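PDB 3G0O: 3-hydroxyisobutyrate dehydrogenase, which probably catalyses the NAD(+)-dependent oxidation of L-threonate to 2-oxo-tetronate and belongs to the 3-hydroxyisobutyrate dehydrogenase-related family. Local coordinates for residues Val209-Val214 with Arg227-Val232; Gly187-Ala192 with Gly219-Phe224; Asn45-Ala48 with Gly53-Ala56; Gly21-Cys26 with Leu31-Ala36; Asp125-Gly130 with Thr177-His182. One frame throughout, in Å; residues are numbered along the deposited sequence.

Contact 1 (Val209-Val214 with Arg227-Val232)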
# COMPACT_ATOMS: atom_id res chain seq x y z
N VAL A 209 8.10 -10.95 12.06
CA VAL A 209 7.41 -11.97 11.28
C VAL A 209 6.20 -11.35 10.56
O VAL A 209 5.97 -11.61 9.39
CB VAL A 209 6.90 -13.12 12.18
CG1 VAL A 209 6.09 -14.11 11.35
CG2 VAL A 209 8.08 -13.82 12.84
N MSE A 210 5.44 -10.53 11.29
CA MSE A 210 4.28 -9.89 10.69
C MSE A 210 4.73 -8.99 9.54
O MSE A 210 4.08 -8.94 8.50
CB MSE A 210 3.52 -9.07 11.74
CG MSE A 210 2.11 -8.66 11.31
SE MSE A 210 0.87 -10.16 11.15
CE MSE A 210 0.17 -9.85 9.37
N TYR A 211 5.85 -8.30 9.74
CA TYR A 211 6.39 -7.41 8.71
C TYR A 211 6.74 -8.18 7.44
O TYR A 211 6.36 -7.78 6.34
CB TYR A 211 7.64 -6.71 9.23
CG TYR A 211 8.26 -5.76 8.23
CD1 TYR A 211 7.79 -4.45 8.09
CD2 TYR A 211 9.31 -6.17 7.42
CE1 TYR A 211 8.37 -3.58 7.17
CE2 TYR A 211 9.89 -5.32 6.49
CZ TYR A 211 9.41 -4.02 6.38
OH TYR A 211 9.99 -3.17 5.47
N ASP A 212 7.48 -9.28 7.58
CA ASP A 212 7.86 -10.08 6.42
C ASP A 212 6.66 -10.60 5.65
O ASP A 212 6.65 -10.58 4.42
CB ASP A 212 8.74 -11.27 6.84
CG ASP A 212 10.09 -10.83 7.38
OD1 ASP A 212 10.61 -9.80 6.91
OD2 ASP A 212 10.63 -11.53 8.26
N VAL A 213 5.64 -11.07 6.36
CA VAL A 213 4.45 -11.59 5.71
C VAL A 213 3.76 -10.50 4.89
O VAL A 213 3.53 -10.67 3.70
CB VAL A 213 3.43 -12.14 6.74
CG1 VAL A 213 2.08 -12.41 6.07
CG2 VAL A 213 3.97 -13.41 7.38
N VAL A 214 3.45 -9.38 5.53
CA VAL A 214 2.78 -8.30 4.83
C VAL A 214 3.55 -7.81 3.62
O VAL A 214 2.97 -7.64 2.54
CB VAL A 214 2.51 -7.10 5.76
CG1 VAL A 214 1.95 -5.94 4.95
CG2 VAL A 214 1.53 -7.49 6.86
N ARG A 227 7.70 2.61 6.73
CA ARG A 227 7.52 3.01 8.12
C ARG A 227 7.54 1.88 9.16
O ARG A 227 8.08 2.06 10.26
CB ARG A 227 6.22 3.81 8.25
CG ARG A 227 6.13 5.01 7.31
CD ARG A 227 7.30 5.95 7.53
NE ARG A 227 6.96 7.33 7.20
CZ ARG A 227 7.21 7.93 6.03
NH1 ARG A 227 7.82 7.27 5.05
NH2 ARG A 227 6.86 9.19 5.86
N MSE A 228 6.98 0.73 8.84
CA MSE A 228 6.96 -0.34 9.83
C MSE A 228 8.32 -0.96 10.14
O MSE A 228 8.46 -1.72 11.09
CB MSE A 228 5.93 -1.41 9.46
CG MSE A 228 4.48 -0.92 9.54
SE MSE A 228 3.95 -0.11 11.24
CE MSE A 228 4.32 1.76 10.83
N GLN A 229 9.33 -0.64 9.34
CA GLN A 229 10.67 -1.14 9.61
C GLN A 229 11.15 -0.37 10.84
O GLN A 229 11.85 -0.90 11.69
CB GLN A 229 11.60 -0.86 8.42
CG GLN A 229 13.02 -1.39 8.64
CD GLN A 229 13.06 -2.90 8.81
OE1 GLN A 229 12.77 -3.65 7.88
NE2 GLN A 229 13.43 -3.35 10.01
N HIS A 230 10.74 0.89 10.93
CA HIS A 230 11.11 1.73 12.07
C HIS A 230 10.52 1.11 13.33
O HIS A 230 11.16 1.07 14.38
CB HIS A 230 10.56 3.15 11.89
CG HIS A 230 11.03 3.83 10.64
ND1 HIS A 230 10.50 5.03 10.21
CD2 HIS A 230 11.98 3.49 9.74
CE1 HIS A 230 11.10 5.39 9.08
NE2 HIS A 230 12.01 4.47 8.78
N VAL A 231 9.28 0.64 13.23
CA VAL A 231 8.60 0.03 14.36
C VAL A 231 9.28 -1.27 14.79
O VAL A 231 9.48 -1.50 15.97
CB VAL A 231 7.12 -0.28 14.04
CG1 VAL A 231 6.50 -1.10 15.17
CG2 VAL A 231 6.35 1.02 13.84
N VAL A 232 9.61 -2.10 13.81
CA VAL A 232 10.27 -3.36 14.11
C VAL A 232 11.60 -3.10 14.82
O VAL A 232 11.97 -3.81 15.75
CB VAL A 232 10.54 -4.17 12.82
CG1 VAL A 232 11.34 -5.42 13.15
CG2 VAL A 232 9.22 -4.55 12.16
O HOH W 1 12.81 -3.31 5.16
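The phenol ring of Y211 lies across the first turn of 227-232, its edge set against the root of M228 and its outer end beside Q229. CD1 of Y211 meets CB of M228 at 3.8 Å, with that methylene close to the ring plane, while the rest of the selenomethionine chain bends off towards A193 and M197 of helix 174-202. Nearer the base of the tyrosine, its CB rests on CG2 of V232 at 4.0 Å. With CG anti to the backbone N (chi1 -180°), Y211 sends its ring straight over the gap between two nearly antiparallel helices; the axes of 209-214 and 227-232 approach to 10.5 Å at an angle of 162°. These are consecutive helices of the all-helical C-terminal domain, joined by the residues that lead from 214 to 222. Q229 crosses the tyrosine at about a right angle, its amide plane turned 65° from the ring, and OE1 stands 3.6 Å from CE2 of Y211. A water donates to both polar ends, 2.8 Å from the Y211 OH and 2.7 Å from the Q229 OE1. The same hydroxyl is bonded to the carbonyl of E225, and the NE2 of Q229 is held by D233.

Contact 2 (Gly187-Ala192 with Gly219-Phe224)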
# COMPACT_ATOMS: atom_id res chain seq x y z
N GLY A 187 -1.02 9.22 4.40
CA GLY A 187 -1.39 9.33 5.80
C GLY A 187 -2.21 8.16 6.32
O GLY A 187 -1.93 7.63 7.40
N VAL A 188 -3.24 7.77 5.57
CA VAL A 188 -4.08 6.66 5.98
C VAL A 188 -3.27 5.37 6.01
O VAL A 188 -3.44 4.55 6.90
CB VAL A 188 -5.28 6.49 5.02
CG1 VAL A 188 -5.99 5.17 5.31
CG2 VAL A 188 -6.25 7.65 5.20
N HIS A 189 -2.37 5.20 5.04
CA HIS A 189 -1.57 3.98 5.01
C HIS A 189 -0.63 3.87 6.21
O HIS A 189 -0.48 2.79 6.78
CB HIS A 189 -0.79 3.89 3.69
CG HIS A 189 -1.67 3.62 2.51
ND1 HIS A 189 -1.23 3.78 1.21
CD2 HIS A 189 -2.96 3.23 2.42
CE1 HIS A 189 -2.23 3.51 0.38
NE2 HIS A 189 -3.29 3.17 1.09
N ILE A 190 -0.01 4.97 6.62
CA ILE A 190 0.86 4.90 7.79
C ILE A 190 0.03 4.51 9.01
O ILE A 190 0.41 3.62 9.78
CB ILE A 190 1.58 6.23 8.08
CG1 ILE A 190 2.57 6.54 6.96
CG2 ILE A 190 2.32 6.13 9.42
CD1 ILE A 190 3.21 7.92 7.05
N ALA A 191 -1.12 5.17 9.18
CA ALA A 191 -1.98 4.88 10.33
C ALA A 191 -2.52 3.45 10.30
O ALA A 191 -2.59 2.79 11.34
CB ALA A 191 -3.14 5.89 10.39
N ALA A 192 -2.90 2.97 9.12
CA ALA A 192 -3.43 1.61 9.00
C ALA A 192 -2.32 0.61 9.33
O ALA A 192 -2.57 -0.40 9.99
CB ALA A 192 -3.97 1.37 7.59
N GLY A 219 -1.59 -7.21 1.17
CA GLY A 219 -1.93 -6.10 2.05
C GLY A 219 -0.82 -5.08 2.23
O GLY A 219 -0.93 -4.14 3.01
N ASN A 220 0.27 -5.26 1.49
CA ASN A 220 1.41 -4.37 1.59
C ASN A 220 1.14 -2.99 1.01
O ASN A 220 0.25 -2.81 0.17
CB ASN A 220 2.61 -5.00 0.87
CG ASN A 220 3.93 -4.30 1.17
OD1 ASN A 220 4.13 -3.76 2.26
ND2 ASN A 220 4.85 -4.34 0.21
N SER A 221 1.88 -2.00 1.49
CA SER A 221 1.78 -0.64 0.97
C SER A 221 3.18 -0.07 1.05
O SER A 221 4.02 -0.56 1.83
CB SER A 221 0.83 0.22 1.81
OG SER A 221 1.43 0.63 3.03
N TRP A 222 3.46 0.94 0.24
CA TRP A 222 4.78 1.55 0.26
C TRP A 222 5.05 2.08 1.67
O TRP A 222 6.14 1.90 2.21
CB TRP A 222 4.87 2.70 -0.75
CG TRP A 222 6.28 3.14 -1.01
CD1 TRP A 222 7.11 2.71 -2.01
CD2 TRP A 222 7.05 4.06 -0.22
NE1 TRP A 222 8.34 3.30 -1.89
CE2 TRP A 222 8.34 4.13 -0.80
CE3 TRP A 222 6.79 4.83 0.92
CZ2 TRP A 222 9.36 4.94 -0.28
CZ3 TRP A 222 7.80 5.63 1.44
CH2 TRP A 222 9.07 5.68 0.84
N MSE A 223 4.05 2.72 2.27
CA MSE A 223 4.22 3.26 3.61
C MSE A 223 4.38 2.18 4.68
O MSE A 223 5.13 2.36 5.64
CB MSE A 223 3.06 4.20 3.97
CG MSE A 223 3.17 5.55 3.29
SE MSE A 223 4.84 6.46 3.77
CE MSE A 223 4.39 8.23 3.14
N PHE A 224 3.68 1.06 4.53
CA PHE A 224 3.83 -0.01 5.50
C PHE A 224 5.28 -0.49 5.45
O PHE A 224 5.97 -0.56 6.47
CB PHE A 224 2.91 -1.20 5.17
CG PHE A 224 3.06 -2.35 6.14
CD1 PHE A 224 2.17 -2.50 7.20
CD2 PHE A 224 4.12 -3.24 6.03
CE1 PHE A 224 2.34 -3.52 8.14
CE2 PHE A 224 4.31 -4.26 6.96
CZ PHE A 224 3.42 -4.40 8.03
O HOH W 2 1.82 3.78 0.75
O HOH W 3 -0.30 0.42 5.03
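I190 and M223 form the apolar half of this contact, with the selenomethionine lying obliquely across the isoleucine's longer branch. CG1 of I190 sits 3.8 Å from CB of M223, and CD1 of I190 continues outward to 3.9 Å from the SE of M223. The isoleucine places CG1 anti to its carbonyl carbon (chi1 -67°) and extends beyond it, so that the branch meets the M223 chain at CB, CG and selenium as the two cross. H189, one residue back on helix 174-202, abuts the same M223 CB through its own CB at 3.9 Å. ND1 of its imidazole comes to 4.2 Å from CB of S221, and the ring meets H189 of the second subunit edge to face. S221 occupies the N-cap of helix 222-232: chi1 of 77° holds OG between the backbone N and the carbonyl carbon, where it accepts from the F224 N at 2.7 Å. Two waters bridge the segments. One lies 3.1 Å from ND1 of H189 and accepts from the M223 N; the other donates to the H189 carbonyl and is 2.7 Å from OG of S221. The contact seats the start of helix 222-232 against the long helix of the C-terminal domain, at the dimer interface. With all four touching residues buried, the capping bond and waters supply polar partners to the helix start, S221 OG and the H189 carbonyl and ND1.

Contact 3 (Asn45-Ala48 with Gly53-Ala56)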
# COMPACT_ATOMS: atom_id res chain seq x y z
N ASN A 45 28.50 19.32 2.79
CA ASN A 45 28.54 18.12 1.96
C ASN A 45 28.35 18.46 0.49
O ASN A 45 28.99 17.87 -0.37
CB ASN A 45 27.45 17.13 2.34
CG ASN A 45 27.70 16.47 3.65
OD1 ASN A 45 28.85 16.21 4.02
ND2 ASN A 45 26.63 16.17 4.38
N LEU A 46 27.46 19.40 0.22
CA LEU A 46 27.19 19.80 -1.15
C LEU A 46 28.42 20.45 -1.77
O LEU A 46 28.76 20.18 -2.92
CB LEU A 46 26.00 20.76 -1.20
CG LEU A 46 25.17 20.70 -2.48
CD1 LEU A 46 24.62 19.28 -2.67
CD2 LEU A 46 24.02 21.70 -2.40
N LEU A 47 29.09 21.29 -0.99
CA LEU A 47 30.30 21.96 -1.47
C LEU A 47 31.36 20.92 -1.79
O LEU A 47 32.00 20.97 -2.84
CB LEU A 47 30.82 22.95 -0.41
CG LEU A 47 29.93 24.17 -0.13
CD1 LEU A 47 30.56 25.04 0.94
CD2 LEU A 47 29.74 24.96 -1.41
N ALA A 48 31.53 19.97 -0.87
CA ALA A 48 32.51 18.90 -1.05
C ALA A 48 32.19 18.08 -2.30
O ALA A 48 33.06 17.40 -2.84
CB ALA A 48 32.52 18.00 0.17
N GLY A 53 28.01 26.90 -4.72
CA GLY A 53 27.87 27.60 -3.46
C GLY A 53 26.80 26.97 -2.59
O GLY A 53 25.92 26.27 -3.10
N ALA A 54 26.87 27.22 -1.29
CA ALA A 54 25.91 26.68 -0.33
C ALA A 54 25.93 27.57 0.90
O ALA A 54 26.98 27.77 1.50
CB ALA A 54 26.28 25.25 0.04
N ALA A 55 24.77 28.12 1.26
CA ALA A 55 24.69 29.00 2.41
C ALA A 55 23.38 28.80 3.16
O ALA A 55 22.55 27.97 2.78
CB ALA A 55 24.82 30.45 1.97
N ALA A 56 23.19 29.59 4.22
CA ALA A 56 21.98 29.51 5.03
C ALA A 56 20.77 29.97 4.23
O ALA A 56 19.66 29.49 4.45
CB ALA A 56 22.14 30.36 6.29
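Helix residues 45-48 run beside the short edge strand 53-55, the backbones coming closest where the CA atoms of L47 and G53 stand 6.5 Å apart. L47 makes the contact with one branch: its CD2 reaches 3.7 Å from the backbone N of A54 and 3.8 Å from the carbonyl carbon of G53, and so lies on the peptide link between the two residues. The methyl of A54 points back at the helix and completes the overlap, its CB 3.8 Å from CG of L47 and equally far from CD2. With CG of L47 anti to the carbonyl carbon (chi1 -68°) and the chain extended beyond it, the leucine carries its methyl across to the strand. L46 touches A51 of the connecting loop. The pairing belongs to a beta-alpha-beta unit of the Rossmann-type domain, in which helix 40-48 links strand 32-36 to strand 53-55. Strand 53-55 is held to the sheet by backbone hydrogen bonds between G53 or A55 and G35, and between A55 and D37. Between these two segments only carbon groups of L47 meet the strand: the contact is a small van der Waals patch at the surface, without direct polar bonds from one segment to the other.

Contact 4 (Gly21-Cys26 with Leu31-Ala36)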
# COMPACT_ATOMS: atom_id res chain seq x y z
N GLY A 21 18.71 14.97 -2.34
CA GLY A 21 18.64 14.09 -3.49
C GLY A 21 18.56 14.90 -4.77
O GLY A 21 19.27 14.61 -5.74
N ALA A 22 17.72 15.93 -4.77
CA ALA A 22 17.57 16.78 -5.95
C ALA A 22 18.89 17.48 -6.28
O ALA A 22 19.32 17.48 -7.43
CB ALA A 22 16.47 17.82 -5.70
N ALA A 23 19.52 18.06 -5.26
CA ALA A 23 20.79 18.75 -5.45
C ALA A 23 21.85 17.82 -6.04
O ALA A 23 22.56 18.18 -6.97
CB ALA A 23 21.27 19.34 -4.13
N ARG A 24 21.96 16.61 -5.48
CA ARG A 24 22.93 15.65 -5.99
C ARG A 24 22.60 15.22 -7.41
O ARG A 24 23.50 15.03 -8.23
CB ARG A 24 23.02 14.44 -5.06
CG ARG A 24 23.77 14.73 -3.76
CD ARG A 24 23.88 13.50 -2.87
NE ARG A 24 24.87 13.70 -1.81
CZ ARG A 24 24.60 13.66 -0.51
NH1 ARG A 24 23.37 13.42 -0.08
NH2 ARG A 24 25.57 13.87 0.38
N SER A 25 21.31 15.09 -7.70
CA SER A 25 20.90 14.71 -9.04
C SER A 25 21.25 15.82 -10.03
O SER A 25 21.64 15.55 -11.16
CB SER A 25 19.40 14.41 -9.06
OG SER A 25 19.11 13.30 -8.23
N CYS A 26 21.10 17.07 -9.60
CA CYS A 26 21.44 18.20 -10.47
C CYS A 26 22.95 18.20 -10.71
O CYS A 26 23.41 18.48 -11.81
CB CYS A 26 21.01 19.52 -9.84
SG CYS A 26 19.24 19.83 -9.92
N LEU A 31 24.65 20.28 -14.02
CA LEU A 31 24.13 21.63 -13.89
C LEU A 31 24.92 22.36 -12.80
O LEU A 31 25.38 21.73 -11.85
CB LEU A 31 22.65 21.60 -13.50
CG LEU A 31 21.69 20.76 -14.35
CD1 LEU A 31 20.29 20.81 -13.75
CD2 LEU A 31 21.68 21.27 -15.79
N SER A 32 25.10 23.67 -12.95
CA SER A 32 25.80 24.44 -11.93
C SER A 32 24.81 24.49 -10.77
O SER A 32 23.79 25.16 -10.85
CB SER A 32 26.11 25.85 -12.43
OG SER A 32 27.14 25.82 -13.41
N THR A 33 25.15 23.79 -9.69
CA THR A 33 24.26 23.68 -8.54
C THR A 33 24.61 24.48 -7.29
O THR A 33 25.75 24.47 -6.82
CB THR A 33 24.12 22.19 -8.15
OG1 THR A 33 23.74 21.44 -9.31
CG2 THR A 33 23.07 22.00 -7.06
N TRP A 34 23.60 25.17 -6.76
CA TRP A 34 23.74 25.97 -5.55
C TRP A 34 22.74 25.41 -4.54
O TRP A 34 21.68 24.90 -4.93
CB TRP A 34 23.39 27.44 -5.81
CG TRP A 34 24.21 28.10 -6.88
CD1 TRP A 34 24.07 27.95 -8.23
CD2 TRP A 34 25.29 29.02 -6.68
NE1 TRP A 34 25.00 28.73 -8.89
CE2 TRP A 34 25.76 29.39 -7.96
CE3 TRP A 34 25.91 29.56 -5.55
CZ2 TRP A 34 26.82 30.29 -8.14
CZ3 TRP A 34 26.96 30.45 -5.72
CH2 TRP A 34 27.41 30.80 -7.01
N GLY A 35 23.07 25.49 -3.26
CA GLY A 35 22.18 24.99 -2.22
C GLY A 35 21.98 25.97 -1.08
O GLY A 35 22.86 26.79 -0.79
N ALA A 36 20.82 25.90 -0.43
CA ALA A 36 20.53 26.79 0.69
C ALA A 36 19.77 26.02 1.77
O ALA A 36 18.72 25.45 1.50
CB ALA A 36 19.71 27.98 0.23
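T33 points at the helix and sets its hydroxyl against the flank of C26, in the last turn of helix 17-28. OG1 of T33 comes to 3.4 Å from CB of C26, while the methyl branch, CG2, lies 3.9 Å from the carbonyl O of A23. With OG1 anti to the carbonyl carbon and beside the backbone N (chi1 -52°), the hydroxyl is placed to donate back to the carbonyl O of L31 at 3.0 Å, approaching well above that carbonyl's plane. CD1 of L31 rests beside the cysteine, 4.1 Å from SG and about as far from CB. The helix and strand are successive elements of the first beta-alpha-beta unit of the Rossmann-type domain, in which helix 17-28 crosses from strand 9-13 to strand 32-36. V10 of strand 9-13 touches both C26 and T33, and V161 of helix 148-161 covers C26 as well. At the turn between the segments, the backbone N of L31 donates to the carbonyl O of C26 at 3.1 Å. CB of L31 lies 3.6 Å from this same oxygen, with the leucine chain folding over it towards the cysteine.

Contact 5 (Asp125-Gly130 with Thr177-His182)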
# COMPACT_ATOMS: atom_id res chain seq x y z
N ASP A 125 3.87 24.67 -10.17
CA ASP A 125 3.23 24.07 -9.00
C ASP A 125 3.66 22.62 -9.13
O ASP A 125 3.00 21.83 -9.79
CB ASP A 125 1.71 24.22 -9.12
CG ASP A 125 0.96 23.54 -8.00
OD1 ASP A 125 1.58 23.25 -6.96
OD2 ASP A 125 -0.25 23.30 -8.17
N ALA A 126 4.77 22.27 -8.49
CA ALA A 126 5.32 20.93 -8.64
C ALA A 126 5.63 20.10 -7.40
O ALA A 126 6.79 19.76 -7.15
CB ALA A 126 6.57 21.00 -9.51
N PRO A 127 4.60 19.75 -6.60
CA PRO A 127 4.89 18.94 -5.42
C PRO A 127 5.45 17.59 -5.88
O PRO A 127 5.16 17.13 -6.99
CB PRO A 127 3.53 18.82 -4.73
CG PRO A 127 2.55 18.99 -5.86
CD PRO A 127 3.18 20.09 -6.68
N VAL A 128 6.26 16.95 -5.04
CA VAL A 128 6.87 15.67 -5.41
C VAL A 128 6.63 14.52 -4.44
O VAL A 128 6.12 14.70 -3.34
CB VAL A 128 8.39 15.82 -5.56
CG1 VAL A 128 8.71 16.82 -6.66
CG2 VAL A 128 9.00 16.28 -4.24
N SER A 129 7.02 13.33 -4.88
CA SER A 129 6.92 12.12 -4.08
C SER A 129 7.90 11.08 -4.61
O SER A 129 8.69 11.36 -5.52
CB SER A 129 5.49 11.56 -4.12
OG SER A 129 5.38 10.45 -3.24
N GLY A 130 7.87 9.88 -4.03
CA GLY A 130 8.76 8.83 -4.47
C GLY A 130 9.72 8.34 -3.39
O GLY A 130 10.28 7.26 -3.51
N THR A 177 -3.37 20.05 -5.80
CA THR A 177 -4.59 19.30 -5.52
C THR A 177 -4.29 17.81 -5.59
O THR A 177 -4.78 17.02 -4.78
CB THR A 177 -5.71 19.65 -6.52
OG1 THR A 177 -6.13 21.00 -6.32
CG2 THR A 177 -6.92 18.72 -6.33
N VAL A 178 -3.48 17.42 -6.56
CA VAL A 178 -3.11 16.02 -6.72
C VAL A 178 -2.27 15.56 -5.53
O VAL A 178 -2.45 14.45 -5.03
CB VAL A 178 -2.34 15.79 -8.03
CG1 VAL A 178 -1.77 14.37 -8.07
CG2 VAL A 178 -3.27 16.01 -9.21
N LYS A 179 -1.36 16.42 -5.08
CA LYS A 179 -0.50 16.12 -3.94
C LYS A 179 -1.34 15.92 -2.68
O LYS A 179 -1.07 15.03 -1.87
CB LYS A 179 0.51 17.25 -3.70
CG LYS A 179 1.45 17.03 -2.51
CD LYS A 179 2.22 15.71 -2.64
CE LYS A 179 3.14 15.45 -1.45
NZ LYS A 179 4.24 16.45 -1.34
N ILE A 180 -2.36 16.75 -2.52
CA ILE A 180 -3.25 16.64 -1.35
C ILE A 180 -3.92 15.28 -1.34
O ILE A 180 -3.94 14.60 -0.31
CB ILE A 180 -4.33 17.74 -1.37
CG1 ILE A 180 -3.69 19.10 -1.09
CG2 ILE A 180 -5.42 17.43 -0.34
CD1 ILE A 180 -4.61 20.28 -1.32
N ILE A 181 -4.46 14.87 -2.48
CA ILE A 181 -5.12 13.57 -2.56
C ILE A 181 -4.09 12.48 -2.26
O ILE A 181 -4.38 11.53 -1.54
CB ILE A 181 -5.75 13.36 -3.94
CG1 ILE A 181 -6.79 14.46 -4.19
CG2 ILE A 181 -6.39 11.99 -4.03
CD1 ILE A 181 -7.42 14.43 -5.56
N HIS A 182 -2.89 12.63 -2.80
CA HIS A 182 -1.84 11.65 -2.55
C HIS A 182 -1.54 11.51 -1.06
O HIS A 182 -1.36 10.40 -0.56
CB HIS A 182 -0.55 12.04 -3.29
CG HIS A 182 0.61 11.14 -2.98
ND1 HIS A 182 1.46 11.37 -1.92
CD2 HIS A 182 1.01 9.98 -3.54
CE1 HIS A 182 2.33 10.38 -1.83
NE2 HIS A 182 2.08 9.52 -2.81
O HOH W 4 6.39 18.17 -2.52
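NZ of K179 has three polar partners, two of them weakly held: the carbonyl O of V128 at 3.3 Å and a water 3.0 Å away; it is also hydrogen-bonded to OG1 of T103. The water also accepts from the backbone N of V128 at 2.8 Å, so both polar backbone atoms of that residue are tied to the lysine, one directly and one through solvent. The K179 chain gets there by lying along P127. Its CG is anti to the backbone N (chi1 179°), and bends at chi2 and chi4 bring NZ round to V128; on the way CB comes to 3.4 Å from CG of P127, tighter than ordinary carbon contact, and CG to 3.5 Å from CB of the proline. K179 is the predicted catalytic lysine. It stands on long helix 174-202, which begins the C-terminal domain, and it reaches the end of strand 122-129 in the Rossmann-type domain, as in the interdomain active-site cleft of this family. One turn further along the helix, the H182 imidazole lies with a face under CB of S129, and OG of the serine is 3.4 Å from CE1 of H182. The same OG is bonded to the backbone N of A218 of the second subunit and to a tartaric acid molecule, probably from the crystallisation liquor.

Overall arrangement
Contacts 3 and 4 adjoin in the Rossmann-type domain, their centres 10 Å apart: G35 of contact 4 pairs with G53 and A55 of contact 3 in the sheet. Contacts 1 and 2 cluster in the helical domain, with centres 11 Å apart and helix 222-232 shared. Contact 5 joins the two domains and holds the predicted catalytic K179; its centre is 17 Å from that of contact 2, which shares helix 174-202 and brings the M223 side chain to about 9 Å from that of K179. A bound tartaric acid comes within about 3 Å of the S129 side chain, and one within about 4 Å of that of M223 (nearest atoms). Contacts 1, 2 and 5 also touch the second subunit.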